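Local coordinates for protein ribonuclease VapC2 (Rickettsia felis, PDB 3ZVK) that cleaves single-stranded RNA as the magnesium-dependent toxin of a type II toxin-antitoxin pair, in which it is bound by the antitoxin VapB2, at residues 10-13 with 14-18; 77-80 with 81-85. The protein carries 1 engineered substitution. All blocks are in the same frame, centred on the assembly; numbering follows the deposited sequence.

Overall arrangement
Both contacts are local, each made along one helix of the PIN domain, and they follow in series: interaction 1 at the C-terminal end of helix 7-16, directly after the first strand 2-5, and interaction 2 in helix 75-90, after strand 69-71 at one margin of the parallel sheet. Their centres are about 29 Å apart, on opposite sides of the centre of the chain, and their nearest atoms about 17 Å apart, so neither touches the other. The two helices face different partners. Residues 10-18 lie against two antitoxin VapB chains, whereas 77-85 meet mainly the second toxin subunit, in keeping with heterodimers joined by alternating toxin-toxin and antitoxin-antitoxin contacts.

Interaction 1. Residues 10-13 with 14-18; sequences CVYA and INKHP
Backbone bonds from Ile-14 N to Cys-10 O and Asn-15 N to Val-11 O carry helix 7-16 into its last turn, where Lys-16 N reaches Tyr-12 O over 2.8 Å and His-17 N makes only weak bonds, to Ala-13 O at 2.9 Å and to Tyr-12 O. His-17 then ends the helix with a positive phi of 33°. The ring of Tyr-12 is the main side-chain surface here. With CG anti to the backbone N (chi1 -158°), it leans along the helix toward the following turn, and Lys-16 crosses one face. Lys-16 CG stands 3.8 Å from the ring centroid, 23° off the normal, a CH-pi contact displaced toward CE1. Pro-18, beyond the turn, meets the same ring at its edge, its CG 3.6 Å from Tyr-12 CE2. One residue before Tyr-12 and Lys-16, Val-11 and Asn-15 run side by side, with Val-11 CG1 3.5 Å from Asn-15 ND2; that amide nitrogen is held by the carbonyl of Tyr-76 of one VapB chain. Ile-14 lays CG1 against Cys-10 O at 3.4 Å. Cys-10, Ala-13 and Ile-14 pack on Phe-64 of helix 54-65, Cys-10 and Val-11 also touch Leu-44 of helix 38-50, and Phe-50 of another VapB chain covers Ala-13 and Pro-18, so the end of this helix is wedged between the toxin's own helices and antitoxin chains.

Interaction 2. Residues 77-80 with 81-85; sequences CTFY and YGELR
Phe-79 and Glu-83, one turn apart on helix 75-90, cross obliquely, with the CG methylene of the glutamate over one face of the ring. Glu-83 CG lies 4.0 Å from the ring centroid, 23° off the normal, and is shifted toward the rim, where Phe-79 CZ is 3.6 Å away. The ring reaches this place because its CG is anti to the backbone N (chi1 169°), which swings it along the helix, while a bend at chi2 of Glu-83 carries the carboxylate past the rim, its plane 11° from that of the ring. Beneath the pair, Glu-83 N bonds to Phe-79 O at 3.2 Å, part of a regular run that also joins Leu-84 N to Tyr-80 O at 2.9 Å. On the second-subunit side, Tyr-81 OH accepts a bond from Arg-85 NH1 at 3.0 Å, with that oxygen tilted out of the guanidinium plane. Arg-85 also forms a salt bridge with Glu-89 and a cation-pi contact with Tyr-46 of the second toxin subunit. Glu-83 thus meets the ring chiefly through CG, the carboxyl carbon a little further off, whereas the guanidinium group of Arg-85 has hydroxyl, carboxylate and aromatic partners, which probably fix its orientation.

Interaction 1. Residues 10-13 with 14-18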
ATOM      1  N   CYS A  10     -32.375   6.610 -12.925  1.00 39.65           N
ATOM      2  CA  CYS A  10     -32.006   7.143 -11.621  1.00 37.79           C
ATOM      3  C   CYS A  10     -32.605   8.521 -11.357  1.00 40.76           C
ATOM      4  O   CYS A  10     -33.191   8.706 -10.284  1.00 41.07           O
ATOM      5  CB  CYS A  10     -30.500   7.109 -11.413  1.00 37.89           C
ATOM      6  SG  CYS A  10     -29.811   5.450 -11.213  1.00 42.56           S
ATOM      7  N   VAL A  11     -32.476   9.468 -12.337  1.00 36.00           N
ATOM      8  CA  VAL A  11     -33.024  10.826 -12.297  1.00 36.84           C
ATOM      9  C   VAL A  11     -34.572  10.802 -12.164  1.00 46.67           C
ATOM     10  O   VAL A  11     -35.117  11.489 -11.298  1.00 47.60           O
ATOM     11  CB  VAL A  11     -32.532  11.702 -13.479  1.00 40.05           C
ATOM     12  CG1 VAL A  11     -33.252  13.066 -13.507  1.00 39.72           C
ATOM     13  CG2 VAL A  11     -31.021  11.935 -13.395  1.00 38.62           C
ATOM     14  N   TYR A  12     -35.257   9.956 -12.962  1.00 45.25           N
ATOM     15  CA  TYR A  12     -36.721   9.789 -12.898  1.00 45.86           C
ATOM     16  C   TYR A  12     -37.174   9.207 -11.577  1.00 48.45           C
ATOM     17  O   TYR A  12     -38.195   9.638 -11.061  1.00 50.26           O
ATOM     18  CB  TYR A  12     -37.262   8.958 -14.080  1.00 46.87           C
ATOM     19  CG  TYR A  12     -38.728   9.196 -14.351  1.00 47.58           C
ATOM     20  CD1 TYR A  12     -39.156  10.329 -15.046  1.00 50.21           C
ATOM     21  CD2 TYR A  12     -39.690   8.281 -13.933  1.00 46.87           C
ATOM     22  CE1 TYR A  12     -40.510  10.552 -15.301  1.00 49.63           C
ATOM     23  CE2 TYR A  12     -41.046   8.512 -14.150  1.00 48.75           C
ATOM     24  CZ  TYR A  12     -41.453   9.653 -14.829  1.00 60.15           C
ATOM     25  OH  TYR A  12     -42.789   9.876 -15.059  1.00 67.42           O
ATOM     26  N   ALA A  13     -36.405   8.266 -11.012  1.00 41.55           N
ATOM     27  CA  ALA A  13     -36.691   7.645  -9.723  1.00 40.18           C
ATOM     28  C   ALA A  13     -36.649   8.682  -8.590  1.00 44.77           C
ATOM     29  O   ALA A  13     -37.567   8.733  -7.772  1.00 44.05           O
ATOM     30  CB  ALA A  13     -35.691   6.532  -9.447  1.00 39.70           C
ATOM     31  N   ILE A  14     -35.595   9.519  -8.563  1.00 42.82           N
ATOM     32  CA  ILE A  14     -35.407  10.573  -7.555  1.00 42.14           C
ATOM     33  C   ILE A  14     -36.440  11.683  -7.702  1.00 46.79           C
ATOM     34  O   ILE A  14     -37.094  12.044  -6.727  1.00 47.93           O
ATOM     35  CB  ILE A  14     -33.931  11.086  -7.491  1.00 42.98           C
ATOM     36  CG1 ILE A  14     -32.954   9.957  -7.122  1.00 37.75           C
ATOM     37  CG2 ILE A  14     -33.774  12.277  -6.529  1.00 44.81           C
ATOM     38  CD1 ILE A  14     -31.516  10.238  -7.500  1.00 30.39           C
ATOM     39  N   ASN A  15     -36.614  12.196  -8.918  1.00 44.69           N
ATOM     40  CA  ASN A  15     -37.563  13.262  -9.167  1.00 45.18           C
ATOM     41  C   ASN A  15     -39.014  12.858  -9.089  1.00 51.66           C
ATOM     42  O   ASN A  15     -39.780  13.529  -8.396  1.00 53.02           O
ATOM     43  CB  ASN A  15     -37.271  13.962 -10.495  1.00 44.98           C
ATOM     44  CG  ASN A  15     -36.022  14.803 -10.505  1.00 53.15           C
ATOM     45  OD1 ASN A  15     -35.552  15.295  -9.469  1.00 48.88           O
ATOM     46  ND2 ASN A  15     -35.472  15.008 -11.682  1.00 35.31           N
ATOM     47  N   LYS A  16     -39.409  11.793  -9.808  1.00 49.45           N
ATOM     48  CA  LYS A  16     -40.822  11.376  -9.924  1.00 50.83           C
ATOM     49  C   LYS A  16     -41.260  10.187  -9.083  1.00 56.02           C
ATOM     50  O   LYS A  16     -42.457   9.953  -8.985  1.00 56.70           O
ATOM     51  CB  LYS A  16     -41.244  11.212 -11.398  1.00 52.26           C
ATOM     52  CG  LYS A  16     -40.801  12.393 -12.284  1.00 58.36           C
ATOM     53  CD  LYS A  16     -41.920  13.278 -12.776  1.00 75.93           C
ATOM     54  CE  LYS A  16     -41.371  14.659 -13.102  1.00 87.04           C
ATOM     55  NZ  LYS A  16     -41.995  15.705 -12.243  1.00 94.87           N
ATOM     56  N   HIS A  17     -40.311   9.454  -8.468  1.00 52.55           N
ATOM     57  CA  HIS A  17     -40.562   8.278  -7.610  1.00 52.18           C
ATOM     58  C   HIS A  17     -41.803   7.439  -8.035  1.00 53.60           C
ATOM     59  O   HIS A  17     -42.768   7.337  -7.277  1.00 54.11           O
ATOM     60  CB  HIS A  17     -40.538   8.654  -6.101  1.00 53.31           C
ATOM     61  CG  HIS A  17     -41.307   9.907  -5.784  1.00 58.14           C
ATOM     62  ND1 HIS A  17     -40.661  11.125  -5.582  1.00 59.59           N
ATOM     63  CD2 HIS A  17     -42.650  10.106  -5.722  1.00 60.69           C
ATOM     64  CE1 HIS A  17     -41.626  12.012  -5.390  1.00 60.18           C
ATOM     65  NE2 HIS A  17     -42.839  11.444  -5.463  1.00 61.26           N
ATOM     66  N   PRO A  18     -41.827   6.875  -9.269  1.00 48.25           N
ATOM     67  CA  PRO A  18     -43.021   6.115  -9.694  1.00 48.15           C
ATOM     68  C   PRO A  18     -43.149   4.761  -9.014  1.00 54.72           C
ATOM     69  O   PRO A  18     -42.139   4.113  -8.754  1.00 55.43           O
ATOM     70  CB  PRO A  18     -42.845   5.992 -11.211  1.00 49.26           C
ATOM     71  CG  PRO A  18     -41.407   6.131 -11.450  1.00 52.33           C
ATOM     72  CD  PRO A  18     -40.782   6.876 -10.320  1.00 48.00           C
TER

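Interaction 2. Residues 77-80 with 81-85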
ATOM      1  N   CYS A  77     -13.532  -2.901 -18.307  1.00 54.99           N
ATOM      2  CA  CYS A  77     -14.525  -2.197 -19.137  1.00 53.60           C
ATOM      3  C   CYS A  77     -13.930  -1.501 -20.335  1.00 56.74           C
ATOM      4  O   CYS A  77     -14.631  -1.298 -21.327  1.00 55.87           O
ATOM      5  CB  CYS A  77     -15.336  -1.213 -18.306  1.00 51.76           C
ATOM      6  SG  CYS A  77     -15.927  -1.872 -16.738  1.00 54.65           S
ATOM      7  N   THR A  78     -12.664  -1.069 -20.209  1.00 53.06           N
ATOM      8  CA  THR A  78     -11.924  -0.312 -21.219  1.00 52.96           C
ATOM      9  C   THR A  78     -11.880  -0.959 -22.623  1.00 60.47           C
ATOM     10  O   THR A  78     -12.048  -0.236 -23.620  1.00 60.34           O
ATOM     11  CB  THR A  78     -10.556   0.100 -20.674  1.00 54.26           C
ATOM     12  OG1 THR A  78      -9.710  -1.051 -20.574  1.00 48.83           O
ATOM     13  CG2 THR A  78     -10.653   0.792 -19.329  1.00 52.16           C
ATOM     14  N   PHE A  79     -11.656  -2.302 -22.711  1.00 59.19           N
ATOM     15  CA  PHE A  79     -11.611  -3.008 -23.998  1.00 61.59           C
ATOM     16  C   PHE A  79     -12.958  -2.930 -24.728  1.00 65.74           C
ATOM     17  O   PHE A  79     -12.988  -2.675 -25.938  1.00 67.60           O
ATOM     18  CB  PHE A  79     -11.141  -4.470 -23.848  1.00 65.00           C
ATOM     19  CG  PHE A  79     -11.326  -5.286 -25.111  1.00 69.12           C
ATOM     20  CD1 PHE A  79     -10.436  -5.171 -26.170  1.00 73.86           C
ATOM     21  CD2 PHE A  79     -12.418  -6.134 -25.255  1.00 71.94           C
ATOM     22  CE1 PHE A  79     -10.634  -5.892 -27.355  1.00 77.55           C
ATOM     23  CE2 PHE A  79     -12.611  -6.860 -26.433  1.00 77.23           C
ATOM     24  CZ  PHE A  79     -11.712  -6.740 -27.472  1.00 77.40           C
ATOM     25  N   TYR A  80     -14.058  -3.119 -23.981  1.00 60.32           N
ATOM     26  CA  TYR A  80     -15.430  -3.071 -24.488  1.00 59.97           C
ATOM     27  C   TYR A  80     -15.799  -1.694 -24.966  1.00 64.93           C
ATOM     28  O   TYR A  80     -16.396  -1.578 -26.034  1.00 67.55           O
ATOM     29  CB  TYR A  80     -16.425  -3.613 -23.458  1.00 59.11           C
ATOM     30  CG  TYR A  80     -16.114  -5.041 -23.065  1.00 61.23           C
ATOM     31  CD1 TYR A  80     -16.433  -6.102 -23.908  1.00 65.53           C
ATOM     32  CD2 TYR A  80     -15.411  -5.325 -21.898  1.00 60.73           C
ATOM     33  CE1 TYR A  80     -16.121  -7.418 -23.565  1.00 67.95           C
ATOM     34  CE2 TYR A  80     -15.081  -6.637 -21.552  1.00 62.93           C
ATOM     35  CZ  TYR A  80     -15.439  -7.679 -22.389  1.00 71.52           C
ATOM     36  OH  TYR A  80     -15.149  -8.971 -22.048  1.00 76.68           O
ATOM     37  N   TYR A  81     -15.389  -0.647 -24.223  1.00 59.22           N
ATOM     38  CA  TYR A  81     -15.580   0.764 -24.599  1.00 57.56           C
ATOM     39  C   TYR A  81     -14.930   1.070 -25.962  1.00 63.67           C
ATOM     40  O   TYR A  81     -15.567   1.695 -26.810  1.00 63.66           O
ATOM     41  CB  TYR A  81     -14.988   1.704 -23.514  1.00 55.66           C
ATOM     42  CG  TYR A  81     -14.981   3.161 -23.916  1.00 54.79           C
ATOM     43  CD1 TYR A  81     -16.088   3.967 -23.693  1.00 55.45           C
ATOM     44  CD2 TYR A  81     -13.867   3.734 -24.521  1.00 56.08           C
ATOM     45  CE1 TYR A  81     -16.080   5.315 -24.040  1.00 56.92           C
ATOM     46  CE2 TYR A  81     -13.859   5.075 -24.901  1.00 56.33           C
ATOM     47  CZ  TYR A  81     -14.962   5.865 -24.640  1.00 62.60           C
ATOM     48  OH  TYR A  81     -14.964   7.188 -24.995  1.00 66.03           O
ATOM     49  N   GLY A  82     -13.661   0.675 -26.122  1.00 60.78           N
ATOM     50  CA  GLY A  82     -12.891   0.894 -27.337  1.00 62.34           C
ATOM     51  C   GLY A  82     -13.535   0.271 -28.551  1.00 68.99           C
ATOM     52  O   GLY A  82     -13.631   0.919 -29.595  1.00 69.62           O
ATOM     53  N   GLU A  83     -14.013  -0.980 -28.401  1.00 66.38           N
ATOM     54  CA  GLU A  83     -14.675  -1.741 -29.464  1.00 68.22           C
ATOM     55  C   GLU A  83     -16.044  -1.156 -29.828  1.00 70.61           C
ATOM     56  O   GLU A  83     -16.347  -1.018 -31.009  1.00 73.76           O
ATOM     57  CB  GLU A  83     -14.790  -3.229 -29.074  1.00 70.25           C
ATOM     58  CG  GLU A  83     -13.465  -3.968 -29.069  1.00 77.94           C
ATOM     59  CD  GLU A  83     -12.874  -4.255 -30.437  1.00 99.25           C
ATOM     60  OE1 GLU A  83     -13.337  -5.217 -31.093  1.00 88.84           O
ATOM     61  OE2 GLU A  83     -11.934  -3.536 -30.845  1.00 92.08           O
ATOM     62  N   LEU A  84     -16.850  -0.809 -28.819  1.00 63.86           N
ATOM     63  CA  LEU A  84     -18.182  -0.232 -28.970  1.00 63.46           C
ATOM     64  C   LEU A  84     -18.142   1.160 -29.636  1.00 67.38           C
ATOM     65  O   LEU A  84     -18.884   1.402 -30.591  1.00 68.57           O
ATOM     66  CB  LEU A  84     -18.905  -0.196 -27.600  1.00 61.60           C
ATOM     67  CG  LEU A  84     -20.318   0.406 -27.546  1.00 66.74           C
ATOM     68  CD1 LEU A  84     -21.274  -0.324 -28.481  1.00 69.22           C
ATOM     69  CD2 LEU A  84     -20.863   0.396 -26.129  1.00 66.71           C
ATOM     70  N   ARG A  85     -17.262   2.057 -29.156  1.00 61.79           N
ATOM     71  CA  ARG A  85     -17.120   3.406 -29.705  1.00 60.39           C
ATOM     72  C   ARG A  85     -16.738   3.368 -31.175  1.00 67.58           C
ATOM     73  O   ARG A  85     -17.338   4.087 -31.977  1.00 67.40           O
ATOM     74  CB  ARG A  85     -16.118   4.242 -28.883  1.00 55.24           C
ATOM     75  CG  ARG A  85     -16.182   5.704 -29.265  1.00 54.67           C
ATOM     76  CD  ARG A  85     -15.440   6.600 -28.324  1.00 56.63           C
ATOM     77  NE  ARG A  85     -15.107   7.852 -28.994  1.00 56.34           N
ATOM     78  CZ  ARG A  85     -14.334   8.795 -28.482  1.00 64.20           C
ATOM     79  NH1 ARG A  85     -13.796   8.644 -27.283  1.00 60.90           N
ATOM     80  NH2 ARG A  85     -14.062   9.881 -29.180  1.00 51.52           N
TER